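Local coordinates for metallo-beta-lactamase domain-containing protein (Enterococcus faecalis, PDB 2AZ4) that is of unknown function but binds two zinc ions in a metallo-beta-lactamase fold and may act as an RNA-binding exonuclease, at residues Ser236-Asp239 / Leu240-Leu244; Pro262-Val265 / Glu266-Ala269; Leu322-Lys325 / Thr326-Leu329; Val333-Phe336 / Asp337-Gln340; Tyr345-Ser348 / Asp349-Pro352. All blocks are in the same frame, centred on the assembly; numbering follows the deposited sequence.

All five contacts belong to the region built round the six-stranded parallel sheet. Contacts 1, 2 and 5 meet in a largely buried polar cluster near the zinc site: Arg267 of contact 2 joins Glu237 of contact 1 (NE to OE1 2.9 Å) and Asp349 of contact 5 (NH1 to OD2 2.7 Å). The side chains of Glu237 and Asp349 are each about 11 Å from a zinc ion, and that of Asn264 about 10 Å. Contacts 3 and 4 lie farther out, their centres about 13 Å apart, joined by Gln340 NE2 to Leu322 O at 2.7 Å. Contact 4 touches contact 5 through Phe336 and Tyr345, while Leu244 and Leu329 link contacts 1 and 3.

Contact 1: residues Ser236-Asp239 / Leu240-Leu244; sequences SEED and LVQHL
Asp239 and His243 meet one turn apart on helix 237-249, and the carboxylate can be followed outward to the imidazole. From Asp239 CB the chain runs with CG anti to the backbone N (chi1 -170°), which brings CG to 3.9 Å from His243 CD2. Both oxygens then face the same carbon, and OD2 lies in the ring plane at its edge, the carboxylate and ring planes being 67° apart. A water bridges Asp239 OD2 and His243 NE2, donating to OD2 at 2.6 Å and lying 3.0 Å from NE2. OD2 is also bonded to Val235 N, and His243 ND1 to Arg246, so both groups have second partners that restrict their rotation.

At the helix start, Ser236 OG accepts from Asp239 N at 3.0 Å, while Ser236 O takes Leu240 N at 2.9 Å. Along the backbone below the two side chains, His243 N reaches Asp239 O at 3.1 Å. Glu237, buried, turns its carboxylate the other way to Arg191, Arg267 and Asn264. The arrangement is a serine N-cap followed by regular i to i+4 helical bonding, at the N-terminal end of helix 237-249, where Glu237 lies near the zinc ligands His94 and His167.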
# COMPACT_ATOMS: atom_id res chain seq x y z
N SER A 236 -4.88 12.38 -12.46
CA SER A 236 -5.35 12.43 -11.06
C SER A 236 -6.47 11.40 -10.88
O SER A 236 -7.02 10.89 -11.87
CB SER A 236 -5.86 13.84 -10.71
OG SER A 236 -7.12 14.08 -11.35
N GLU A 237 -6.80 11.09 -9.62
CA GLU A 237 -7.93 10.20 -9.32
C GLU A 237 -9.27 10.76 -9.85
O GLU A 237 -10.08 10.02 -10.42
CB GLU A 237 -8.02 9.95 -7.81
CG GLU A 237 -6.89 9.08 -7.27
CD GLU A 237 -7.13 7.57 -7.41
OE1 GLU A 237 -8.20 7.14 -7.90
OE2 GLU A 237 -6.24 6.81 -6.99
N GLU A 238 -9.48 12.06 -9.67
CA GLU A 238 -10.65 12.74 -10.23
C GLU A 238 -10.74 12.62 -11.75
O GLU A 238 -11.82 12.40 -12.29
CB GLU A 238 -10.67 14.23 -9.82
CG GLU A 238 -11.92 15.02 -10.31
CD GLU A 238 -13.26 14.44 -9.82
OE1 GLU A 238 -13.29 13.83 -8.72
OE2 GLU A 238 -14.29 14.61 -10.53
N ASP A 239 -9.60 12.80 -12.42
CA ASP A 239 -9.49 12.63 -13.86
C ASP A 239 -9.80 11.18 -14.25
O ASP A 239 -10.50 10.93 -15.23
CB ASP A 239 -8.08 13.03 -14.32
CG ASP A 239 -7.95 13.10 -15.85
OD1 ASP A 239 -8.86 13.63 -16.51
OD2 ASP A 239 -6.94 12.63 -16.40
N LEU A 240 -9.29 10.21 -13.48
CA LEU A 240 -9.60 8.80 -13.72
C LEU A 240 -11.12 8.54 -13.77
O LEU A 240 -11.62 7.89 -14.70
CB LEU A 240 -8.94 7.92 -12.65
CG LEU A 240 -9.00 6.41 -12.92
CD1 LEU A 240 -7.72 5.77 -12.46
CD2 LEU A 240 -10.22 5.76 -12.22
N VAL A 241 -11.86 9.06 -12.78
CA VAL A 241 -13.32 8.80 -12.72
C VAL A 241 -14.10 9.49 -13.87
O VAL A 241 -15.07 8.91 -14.38
CB VAL A 241 -13.96 9.14 -11.35
CG1 VAL A 241 -15.47 8.81 -11.37
CG2 VAL A 241 -13.30 8.30 -10.28
N GLN A 242 -13.66 10.68 -14.28
CA GLN A 242 -14.26 11.38 -15.44
C GLN A 242 -14.08 10.59 -16.74
O GLN A 242 -15.00 10.51 -17.56
CB GLN A 242 -13.68 12.79 -15.58
CG GLN A 242 -14.00 13.69 -14.34
CD GLN A 242 -15.48 13.98 -14.23
OE1 GLN A 242 -16.10 13.71 -13.21
NE2 GLN A 242 -16.05 14.53 -15.28
N HIS A 243 -12.90 10.00 -16.90
CA HIS A 243 -12.64 9.09 -18.01
C HIS A 243 -13.57 7.86 -17.97
O HIS A 243 -14.15 7.48 -18.99
CB HIS A 243 -11.16 8.66 -18.03
CG HIS A 243 -10.26 9.60 -18.75
ND1 HIS A 243 -10.32 9.80 -20.12
CD2 HIS A 243 -9.23 10.38 -18.31
CE1 HIS A 243 -9.40 10.67 -20.48
NE2 HIS A 243 -8.72 11.03 -19.41
N LEU A 244 -13.73 7.27 -16.79
CA LEU A 244 -14.68 6.16 -16.62
C LEU A 244 -16.10 6.57 -17.01
O LEU A 244 -16.79 5.82 -17.71
CB LEU A 244 -14.65 5.63 -15.18
CG LEU A 244 -15.51 4.38 -14.93
CD1 LEU A 244 -14.75 3.40 -14.07
CD2 LEU A 244 -16.84 4.77 -14.26
O HOH W 1 -6.42 12.93 -18.89

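Contact 2: residues Pro262-Val265 / Glu266-Ala269; sequences PANV and ERFA
Asn264 ND2 sits over one face of the Arg267 guanidinium, 3.5 Å from both NE and NH2 of Arg267, the amide tilted 53° to it. The Phe268 ring is met at its edge, near its plane, by the backbone oxygen of Asn264, 3.4 Å from Phe268 CD2. The arginine chain is extended through chi1 and chi2 and bends at chi3 (-58°), which turns the guanidinium across the amide. From there its nitrogens reach Glu237, Asp349 and the backbone oxygen of Cys379, a set of acceptors that fixes the group on several sides.

Asn264 is also the N-cap. Its OD1 accepts from Arg267 N in a weak bond of 3.3 Å, takes a water proton at 2.9 Å and is bonded to His195. The same water accepts from Glu266 N at 3.0 Å, so the first turn is capped both directly and through solvent. Just before the helix, Asn264 centres an inverse gamma turn closed by a weak bond from Val265 N to Ala263 O. Regular helical bonding is under way with Ala269 N to Val265 O, 2.9 Å and nearly straight.

The cap follows strand 256-260 and opens helix 265-274. Val265 packs against Leu289 and Phe293 of helix 283-293 and Ile119 of helix 114-123, and Pro262 touches both of those helices.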
# COMPACT_ATOMS: atom_id res chain seq x y z
N PRO A 262 -8.25 -3.52 -4.05
CA PRO A 262 -9.19 -3.24 -2.93
C PRO A 262 -8.74 -2.21 -1.88
O PRO A 262 -9.59 -1.58 -1.23
CB PRO A 262 -9.39 -4.62 -2.27
CG PRO A 262 -8.93 -5.61 -3.25
CD PRO A 262 -7.81 -4.93 -4.02
N ALA A 263 -7.44 -2.04 -1.70
CA ALA A 263 -6.94 -1.01 -0.78
C ALA A 263 -7.29 0.42 -1.23
O ALA A 263 -7.31 1.34 -0.41
CB ALA A 263 -5.43 -1.17 -0.52
N ASN A 264 -7.57 0.61 -2.52
CA ASN A 264 -8.01 1.93 -3.02
C ASN A 264 -9.51 2.14 -2.88
O ASN A 264 -10.24 2.28 -3.87
CB ASN A 264 -7.57 2.18 -4.47
CG ASN A 264 -7.47 3.64 -4.80
OD1 ASN A 264 -8.08 4.49 -4.13
ND2 ASN A 264 -6.70 3.97 -5.84
N VAL A 265 -9.96 2.19 -1.63
CA VAL A 265 -11.39 2.18 -1.33
C VAL A 265 -12.06 3.45 -1.87
O VAL A 265 -13.18 3.42 -2.34
CB VAL A 265 -11.67 2.03 0.17
CG1 VAL A 265 -13.10 1.62 0.38
CG2 VAL A 265 -10.78 0.94 0.78
N GLU A 266 -11.33 4.57 -1.81
CA GLU A 266 -11.89 5.84 -2.27
C GLU A 266 -12.12 5.90 -3.77
O GLU A 266 -13.02 6.61 -4.21
CB GLU A 266 -11.01 7.01 -1.86
CG GLU A 266 -11.28 7.53 -0.47
CD GLU A 266 -10.69 8.93 -0.28
OE1 GLU A 266 -11.33 9.91 -0.71
OE2 GLU A 266 -9.57 9.02 0.26
N ARG A 267 -11.30 5.20 -4.55
CA ARG A 267 -11.56 5.12 -5.98
C ARG A 267 -12.90 4.39 -6.21
O ARG A 267 -13.72 4.85 -6.99
CB ARG A 267 -10.43 4.43 -6.75
CG ARG A 267 -10.70 4.33 -8.26
CD ARG A 267 -9.54 3.71 -9.08
NE ARG A 267 -8.29 4.45 -8.92
CZ ARG A 267 -7.12 4.06 -9.42
NH1 ARG A 267 -7.05 2.95 -10.15
NH2 ARG A 267 -6.01 4.77 -9.20
N PHE A 268 -13.11 3.26 -5.52
CA PHE A 268 -14.41 2.56 -5.62
C PHE A 268 -15.56 3.46 -5.21
O PHE A 268 -16.55 3.59 -5.95
CB PHE A 268 -14.40 1.28 -4.80
CG PHE A 268 -13.66 0.17 -5.45
CD1 PHE A 268 -14.31 -0.69 -6.36
CD2 PHE A 268 -12.29 -0.02 -5.19
CE1 PHE A 268 -13.62 -1.76 -6.97
CE2 PHE A 268 -11.58 -1.08 -5.81
CZ PHE A 268 -12.25 -1.95 -6.70
N ALA A 269 -15.41 4.12 -4.06
CA ALA A 269 -16.37 5.13 -3.60
C ALA A 269 -16.68 6.20 -4.64
O ALA A 269 -17.86 6.53 -4.87
CB ALA A 269 -15.91 5.75 -2.26
O HOH W 2 -8.36 4.90 -1.28

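Contact 3: residues Leu322-Lys325 / Thr326-Leu329; sequences LKDK and TDYL
An Asx turn that starts at Asp324 (OD1 to Thr326 N), widened by Asp327 N to the same oxygen, reverses the chain between helix 318-323 and strand 328-331, its carboxylate gathering three successive backbone N-H groups. OD1 of Asp324 accepts twice: from Asp327 N at 2.8 Å, through the syn lone pair, and from Thr326 N at 3.1 Å, which comes from above the carboxylate plane, 52° out of it. Tyr328 N reaches Asp324 OD2 at 2.9 Å from the opposite face of the carboxylate, 48° out of its plane. Swung over the following residues by a chi1 of 175°, the carboxylate sits in the mouth of the turn.

The residue gripped through OD2 is the first of strand 328-331, so the turn leads directly into the six-stranded parallel sheet, where Leu329 pairs with strand 278-282. Asp324 OD2 also has a long, weak ion pair with Arg277, whose NH1 bonds to Tyr328 O.

On the outer side, Thr326 OG1 donates to Asp327 OD1 at 2.7 Å. A water accepts from Lys325 N at 3.0 Å and donates to Thr326 OG1, tying the hydroxyl back to the start of the turn. The two carboxylates approach to 4.3 Å between Asp324 OD1 and Asp327 OD1, an arrangement of like charge probably eased by the converging N-H groups. Asp327 CB lies over the centre of one face of the Tyr328 ring, 3.9 Å above its plane.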
# COMPACT_ATOMS: atom_id res chain seq x y z
N LEU A 322 -24.28 -11.17 -15.97
CA LEU A 322 -23.71 -11.67 -17.21
C LEU A 322 -24.55 -11.28 -18.42
O LEU A 322 -24.00 -11.11 -19.50
CB LEU A 322 -23.52 -13.19 -17.14
CG LEU A 322 -22.44 -13.74 -16.23
CD1 LEU A 322 -22.45 -15.25 -16.34
CD2 LEU A 322 -21.04 -13.16 -16.61
N LYS A 323 -25.85 -11.11 -18.23
CA LYS A 323 -26.77 -10.76 -19.33
C LYS A 323 -26.85 -9.26 -19.62
O LYS A 323 -27.38 -8.86 -20.64
CB LYS A 323 -28.19 -11.29 -19.03
CG LYS A 323 -28.29 -12.82 -18.93
CD LYS A 323 -29.70 -13.23 -18.54
CE LYS A 323 -29.76 -14.65 -17.96
NZ LYS A 323 -31.02 -14.84 -17.13
N ASP A 324 -26.30 -8.44 -18.72
CA ASP A 324 -26.52 -7.00 -18.82
C ASP A 324 -25.74 -6.30 -19.94
O ASP A 324 -24.59 -6.63 -20.21
CB ASP A 324 -26.26 -6.30 -17.48
CG ASP A 324 -26.38 -4.79 -17.61
OD1 ASP A 324 -27.51 -4.30 -17.82
OD2 ASP A 324 -25.34 -4.10 -17.55
N LYS A 325 -26.39 -5.32 -20.58
CA LYS A 325 -25.76 -4.50 -21.60
C LYS A 325 -26.03 -3.01 -21.39
O LYS A 325 -25.48 -2.17 -22.10
CB LYS A 325 -26.26 -4.91 -22.99
CG LYS A 325 -25.79 -6.29 -23.42
CD LYS A 325 -26.03 -6.54 -24.91
CE LYS A 325 -24.99 -5.85 -25.78
NZ LYS A 325 -25.06 -6.32 -27.20
N THR A 326 -26.87 -2.67 -20.42
CA THR A 326 -27.30 -1.28 -20.30
C THR A 326 -27.30 -0.69 -18.89
O THR A 326 -27.11 0.51 -18.73
CB THR A 326 -28.72 -1.07 -20.87
OG1 THR A 326 -29.65 -1.91 -20.17
CG2 THR A 326 -28.75 -1.41 -22.37
N ASP A 327 -27.53 -1.54 -17.89
CA ASP A 327 -27.90 -1.07 -16.55
C ASP A 327 -26.76 -1.01 -15.56
O ASP A 327 -26.76 -0.16 -14.66
CB ASP A 327 -29.01 -1.93 -15.93
CG ASP A 327 -30.36 -1.72 -16.61
OD1 ASP A 327 -30.46 -1.12 -17.69
OD2 ASP A 327 -31.35 -2.19 -16.04
N TYR A 328 -25.80 -1.93 -15.69
CA TYR A 328 -24.75 -2.00 -14.68
C TYR A 328 -23.34 -1.75 -15.18
O TYR A 328 -22.99 -2.11 -16.31
CB TYR A 328 -24.78 -3.36 -13.97
CG TYR A 328 -26.13 -3.68 -13.40
CD1 TYR A 328 -26.61 -2.98 -12.29
CD2 TYR A 328 -26.91 -4.68 -13.97
CE1 TYR A 328 -27.87 -3.26 -11.77
CE2 TYR A 328 -28.17 -4.98 -13.45
CZ TYR A 328 -28.64 -4.27 -12.35
OH TYR A 328 -29.85 -4.57 -11.83
N LEU A 329 -22.53 -1.16 -14.30
CA LEU A 329 -21.10 -1.26 -14.39
C LEU A 329 -20.75 -2.19 -13.24
O LEU A 329 -21.01 -1.86 -12.09
CB LEU A 329 -20.44 0.12 -14.21
CG LEU A 329 -18.92 0.07 -13.98
CD1 LEU A 329 -18.14 -0.22 -15.28
CD2 LEU A 329 -18.39 1.32 -13.29
O HOH W 3 -29.35 -5.06 -20.90

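Contact 4: residues Val333-Phe336 / Asp337-Gln340; sequences VNQF and DNLQ
Phe336 and Leu339 form the close-packed side of this turn. The two side chains lie alongside each other and point the same way, CD1 of Phe336 meeting CD1 of Leu339 at 3.9 Å. One face of the Phe336 ring also carries Asn334 O, offset toward the rim, and Phe363 of helix 358-369 meets the ring edge-to-face. Leu339 is buried, its chain reaching Thr257 and Ile372.

The other side is more open and polar. There Gln335 OE1 accepts from Asn338 ND2 at 2.8 Å, but the bond is weak because it is strongly bent (117° at the hydrogen). The amide planes stand 69° apart, so the groups meet steeply inclined, and the stronger partner of ND2 is Tyr318 OH of helix 318-323. Gln335 and Asp337 are exposed.

Between the two sides runs the backbone. Asn338 N bonds to Gln335 O at 3.1 Å and Leu339 N to Phe336 O at 3.2 Å, each donor well above the carbonyl plane of its acceptor. Lys370 NZ holds the later oxygens, of Asp337 and Leu339. Two successive i to i+3 bonds identify a short 3-10 turn, set in the connection between strands 328-331 and 344-348 of the parallel sheet.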
# COMPACT_ATOMS: atom_id res chain seq x y z
N VAL A 333 -13.96 -10.19 -11.31
CA VAL A 333 -12.76 -10.62 -10.59
C VAL A 333 -12.19 -11.98 -11.03
O VAL A 333 -11.05 -12.34 -10.68
CB VAL A 333 -13.00 -10.62 -9.05
CG1 VAL A 333 -13.34 -9.21 -8.57
CG2 VAL A 333 -14.11 -11.63 -8.65
N ASN A 334 -13.00 -12.75 -11.75
CA ASN A 334 -12.64 -14.05 -12.29
C ASN A 334 -13.70 -14.52 -13.30
O ASN A 334 -14.57 -13.75 -13.67
CB ASN A 334 -12.45 -15.10 -11.18
CG ASN A 334 -13.74 -15.37 -10.39
OD1 ASN A 334 -14.82 -14.85 -10.71
ND2 ASN A 334 -13.63 -16.21 -9.36
N GLN A 335 -13.59 -15.77 -13.75
CA GLN A 335 -14.43 -16.33 -14.81
C GLN A 335 -14.56 -15.40 -16.00
O GLN A 335 -15.68 -15.13 -16.44
CB GLN A 335 -15.83 -16.71 -14.27
CG GLN A 335 -15.81 -17.89 -13.32
CD GLN A 335 -17.20 -18.47 -13.11
OE1 GLN A 335 -17.76 -19.14 -14.01
NE2 GLN A 335 -17.78 -18.19 -11.95
N PHE A 336 -13.44 -14.90 -16.51
CA PHE A 336 -13.52 -13.88 -17.57
C PHE A 336 -14.07 -14.47 -18.86
O PHE A 336 -14.54 -13.74 -19.73
CB PHE A 336 -12.15 -13.19 -17.80
CG PHE A 336 -11.75 -12.29 -16.68
CD1 PHE A 336 -12.01 -10.93 -16.73
CD2 PHE A 336 -11.10 -12.80 -15.55
CE1 PHE A 336 -11.63 -10.09 -15.67
CE2 PHE A 336 -10.74 -11.96 -14.47
CZ PHE A 336 -11.00 -10.63 -14.54
N ASP A 337 -14.05 -15.81 -18.97
CA ASP A 337 -14.56 -16.52 -20.17
C ASP A 337 -16.08 -16.37 -20.30
O ASP A 337 -16.65 -16.67 -21.36
CB ASP A 337 -14.07 -17.98 -20.16
CG ASP A 337 -14.49 -18.78 -21.40
OD1 ASP A 337 -14.20 -18.34 -22.55
OD2 ASP A 337 -15.09 -19.87 -21.22
N ASN A 338 -16.74 -15.86 -19.26
CA ASN A 338 -18.20 -15.65 -19.29
C ASN A 338 -18.67 -14.28 -19.77
O ASN A 338 -19.86 -14.07 -19.98
CB ASN A 338 -18.81 -15.94 -17.92
CG ASN A 338 -18.78 -17.42 -17.58
OD1 ASN A 338 -18.87 -18.27 -18.46
ND2 ASN A 338 -18.68 -17.72 -16.30
N LEU A 339 -17.73 -13.35 -19.91
CA LEU A 339 -18.05 -11.99 -20.34
C LEU A 339 -18.46 -12.06 -21.78
O LEU A 339 -18.07 -12.97 -22.50
CB LEU A 339 -16.82 -11.07 -20.19
CG LEU A 339 -16.30 -10.73 -18.79
CD1 LEU A 339 -15.06 -9.86 -18.88
CD2 LEU A 339 -17.37 -10.04 -17.94
N GLN A 340 -19.25 -11.09 -22.21
CA GLN A 340 -19.74 -11.10 -23.56
C GLN A 340 -18.68 -10.69 -24.56
O GLN A 340 -17.85 -9.82 -24.30
CB GLN A 340 -20.93 -10.16 -23.67
CG GLN A 340 -22.04 -10.47 -22.70
CD GLN A 340 -23.05 -9.37 -22.64
OE1 GLN A 340 -23.16 -8.54 -23.56
NE2 GLN A 340 -23.82 -9.34 -21.57

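Contact 5: residues Tyr345-Ser348 / Asp349-Pro352; sequences YIHS and DAQP
The imidazole of His347 stands against the bend that follows its strand, with Ala350 on its face and Gln351 at its edge. A chi1 of -159° carries the ring to the chain beyond the strand. The Ala350 backbone N lies over one face, and Ala350 CB packs 3.9 Å from His347 NE2. The Phe374 ring meets the imidazole with the planes at about 40°. Gln351 O is near the ring plane: NE2 donates to it in a long, weak bond of 3.5 Å, though the exact setting of the ring is doubtful. Ala350 O is closer to NE2, at 3.2 Å, yet is badly placed to accept. Pro352, entered through a cis peptide, brings its CD to 4.2 Å from His347 NE2, so the bend folds round the ring. Behind the histidine, its own backbone N lies over one face of the Tyr345 ring, offset toward the rim.

At the turn itself Asp349 has a positive phi (60°), which swings the chain away from the strand direction. A water closes the corner, accepting from Asp349 N at 2.8 Å and donating to His347 O at 3.0 Å. The Asp349 carboxylate points elsewhere, to Arg267 and the backbone N of Cys379, while Ser348 OG is bonded to Leu377 O.

Strand 344-348 runs between strands 256-260 and 373-376 in the parallel sheet. Helix 358-369 packs on Tyr345 through Leu367 and on Pro352 through Tyr360 and Phe363, whereas Ile346 and Ser348 meet Leu247 and Leu240 of helix 237-249.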
# COMPACT_ATOMS: atom_id res chain seq x y z
N TYR A 345 -13.87 -3.96 -20.91
CA TYR A 345 -13.33 -4.19 -19.57
C TYR A 345 -12.31 -3.10 -19.24
O TYR A 345 -11.38 -2.86 -19.99
CB TYR A 345 -12.71 -5.59 -19.46
CG TYR A 345 -11.87 -5.76 -18.20
CD1 TYR A 345 -12.47 -5.83 -16.94
CD2 TYR A 345 -10.48 -5.82 -18.27
CE1 TYR A 345 -11.70 -5.97 -15.78
CE2 TYR A 345 -9.70 -5.96 -17.10
CZ TYR A 345 -10.33 -6.03 -15.88
OH TYR A 345 -9.58 -6.15 -14.73
N ILE A 346 -12.50 -2.47 -18.09
CA ILE A 346 -11.65 -1.36 -17.67
C ILE A 346 -10.77 -1.85 -16.54
O ILE A 346 -11.26 -2.19 -15.46
CB ILE A 346 -12.48 -0.15 -17.25
CG1 ILE A 346 -13.32 0.34 -18.44
CG2 ILE A 346 -11.57 0.96 -16.71
CD1 ILE A 346 -14.61 1.07 -18.00
N HIS A 347 -9.48 -1.91 -16.82
CA HIS A 347 -8.49 -2.41 -15.88
C HIS A 347 -7.88 -1.22 -15.13
O HIS A 347 -7.10 -0.47 -15.70
CB HIS A 347 -7.42 -3.17 -16.65
CG HIS A 347 -6.65 -4.14 -15.81
ND1 HIS A 347 -5.28 -4.08 -15.66
CD2 HIS A 347 -7.07 -5.17 -15.04
CE1 HIS A 347 -4.88 -5.06 -14.86
NE2 HIS A 347 -5.95 -5.73 -14.47
N SER A 348 -8.26 -1.05 -13.87
CA SER A 348 -7.89 0.16 -13.13
C SER A 348 -7.03 -0.18 -11.92
O SER A 348 -7.51 -0.23 -10.77
CB SER A 348 -9.14 0.93 -12.71
OG SER A 348 -8.79 2.20 -12.21
N ASP A 349 -5.75 -0.41 -12.20
CA ASP A 349 -4.77 -0.80 -11.19
C ASP A 349 -5.06 -2.10 -10.45
O ASP A 349 -4.54 -2.34 -9.36
CB ASP A 349 -4.50 0.36 -10.23
CG ASP A 349 -3.85 1.55 -10.94
OD1 ASP A 349 -2.75 1.37 -11.48
OD2 ASP A 349 -4.47 2.62 -10.99
N ALA A 350 -5.90 -2.94 -11.06
CA ALA A 350 -6.08 -4.30 -10.53
C ALA A 350 -4.93 -5.18 -11.02
O ALA A 350 -4.22 -4.83 -11.97
CB ALA A 350 -7.42 -4.87 -10.97
N GLN A 351 -4.76 -6.33 -10.37
CA GLN A 351 -3.85 -7.39 -10.85
C GLN A 351 -4.44 -8.18 -12.02
O GLN A 351 -5.64 -8.29 -12.12
CB GLN A 351 -3.49 -8.32 -9.69
CG GLN A 351 -2.89 -7.57 -8.52
CD GLN A 351 -2.28 -8.49 -7.49
OE1 GLN A 351 -2.98 -9.04 -6.65
NE2 GLN A 351 -0.96 -8.67 -7.56
N PRO A 352 -3.59 -8.68 -12.96
CA PRO A 352 -2.13 -8.46 -13.03
C PRO A 352 -1.81 -7.00 -13.32
O PRO A 352 -2.49 -6.36 -14.14
CB PRO A 352 -1.68 -9.35 -14.19
CG PRO A 352 -2.89 -9.58 -15.00
CD PRO A 352 -4.07 -9.52 -14.07
O HOH W 4 -4.34 -0.70 -14.60